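Local atomic coordinates of Two-component response regulator, LuxR family (Aurantimonas sp., PDB entry 3CZ5), a protein that probably acts as a DNA-binding transcriptional regulator of a two-component system, represented here by its CheY-like receiver domain. Residues A128-P131 and D132-Q135. Sequence-based numbering, arbitrary orientation.
Sequences AMSP and DIAQ
The hydroxyl of Ser130 reaches across to the carboxylate of Asp132, donating a hydrogen bond from OG to OD2 over 2.9 Å. It arrives from above the carboxylate plane, about 35° out of it. OG of Ser130 and CG of Asp132 each lie between backbone N and carbonyl carbon (chi1 56° for Ser130, 50° for Asp132), which swings OG and the carboxylate round to the same side of the turn. The acid is gripped further by Thr107, whose OG1 bonds to OD1, and by Ser110, which bonds to OD2, while Ser130 OG also accepts a hydrogen bond from the backbone N-H of Thr107. The hydroxyl and carboxylate thus tie the start of helix 131-142 to the end of strand 104-107 and the loop beyond it. Ser130 occupies the N-cap position of this helix, yet its hydroxyl is turned to Asp132 and Thr107 and does not cap it; its carbonyl O accepts the usual bond from Ala134 N at 3.0 Å, and Pro131 O follows with Gln135 N at 2.8 Å. Strand 128-129 adds a short sixth strand alongside strand 104-107, at the edge of the five-stranded parallel sheet of the receiver fold, and the chain turns here into helix 131-142, the last of this construct. Replacing Asp132 with an alanine would probably leave the hydroxyls of Ser130, Thr107 and Ser110 without their shared acceptor and weaken the tie to strand 104-107. Away from this polar cluster, Met129 and Ile133 cross at about a right angle, CG meeting CG2 at 3.8 Å. Past that crossing, Met129 SD lies loosely beside Ala134, 4.5 Å from its CB.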
loop_
_atom_site.group_PDB
_atom_site.type_symbol
_atom_site.label_atom_id
_atom_site.label_comp_id
_atom_site.label_asym_id
_atom_site.label_seq_id
_atom_site.Cartn_x
_atom_site.Cartn_y
_atom_site.Cartn_z
ATOM N N ALA A 128 3.039 -8.327 -3.224
ATOM C CA ALA A 128 2.054 -8.038 -4.254
ATOM C C ALA A 128 2.541 -6.949 -5.190
ATOM O O ALA A 128 3.083 -5.912 -4.758
ATOM C CB ALA A 128 0.711 -7.708 -3.668
ATOM N N MET A 129 2.327 -7.221 -6.482
ATOM C CA MET A 129 2.807 -6.432 -7.628
ATOM C C MET A 129 1.737 -6.466 -8.712
ATOM O O MET A 129 1.481 -7.500 -9.307
ATOM C CB MET A 129 4.088 -7.070 -8.203
ATOM C CG MET A 129 5.312 -6.199 -8.082
ATOM S SD MET A 129 6.835 -7.021 -8.510
ATOM C CE MET A 129 6.616 -8.446 -7.502
ATOM N N SER A 130 1.096 -5.365 -9.034
ATOM C CA SER A 130 0.355 -5.463 -10.257
ATOM C C SER A 130 1.275 -5.846 -11.505
ATOM O O SER A 130 2.526 -5.698 -11.495
ATOM C CB SER A 130 -0.490 -4.213 -10.474
ATOM O OG SER A 130 0.323 -3.091 -10.441
ATOM N N PRO A 131 0.629 -6.397 -12.560
ATOM C CA PRO A 131 1.203 -6.766 -13.833
ATOM C C PRO A 131 2.092 -5.690 -14.407
ATOM O O PRO A 131 3.227 -5.936 -14.790
ATOM C CB PRO A 131 -0.014 -6.894 -14.713
ATOM C CG PRO A 131 -1.157 -6.596 -13.903
ATOM C CD PRO A 131 -0.772 -6.836 -12.517
ATOM N N ASP A 132 1.581 -4.489 -14.504
ATOM C CA ASP A 132 2.353 -3.481 -15.209
ATOM C C ASP A 132 3.701 -3.261 -14.555
ATOM O O ASP A 132 4.710 -3.073 -15.234
ATOM C CB ASP A 132 1.566 -2.199 -15.297
ATOM C CG ASP A 132 1.015 -1.776 -13.963
ATOM O OD1 ASP A 132 1.322 -0.653 -13.652
ATOM O OD2 ASP A 132 0.256 -2.462 -13.226
ATOM N N ILE A 133 3.781 -3.367 -13.246
ATOM C CA ILE A 133 5.072 -3.147 -12.606
ATOM C C ILE A 133 5.972 -4.377 -12.616
ATOM O O ILE A 133 7.204 -4.272 -12.803
ATOM C CB ILE A 133 4.880 -2.628 -11.196
ATOM C CG1 ILE A 133 4.892 -1.096 -11.216
ATOM C CG2 ILE A 133 5.929 -3.198 -10.249
ATOM C CD1 ILE A 133 3.841 -0.620 -10.321
ATOM N N ALA A 134 5.358 -5.538 -12.443
ATOM C CA ALA A 134 6.083 -6.798 -12.608
ATOM C C ALA A 134 6.756 -6.802 -13.958
ATOM O O ALA A 134 7.908 -7.196 -14.101
ATOM C CB ALA A 134 5.145 -7.945 -12.528
ATOM N N GLN A 135 5.996 -6.391 -14.968
ATOM C CA GLN A 135 6.487 -6.344 -16.331
ATOM C C GLN A 135 7.686 -5.401 -16.373
ATOM O O GLN A 135 8.716 -5.788 -16.951
ATOM C CB GLN A 135 5.401 -5.837 -17.260
ATOM C CG GLN A 135 5.729 -6.067 -18.692
ATOM C CD GLN A 135 5.711 -7.553 -19.052
ATOM O OE1 GLN A 135 5.276 -8.403 -18.266
ATOM N NE2 GLN A 135 6.183 -7.866 -20.255
#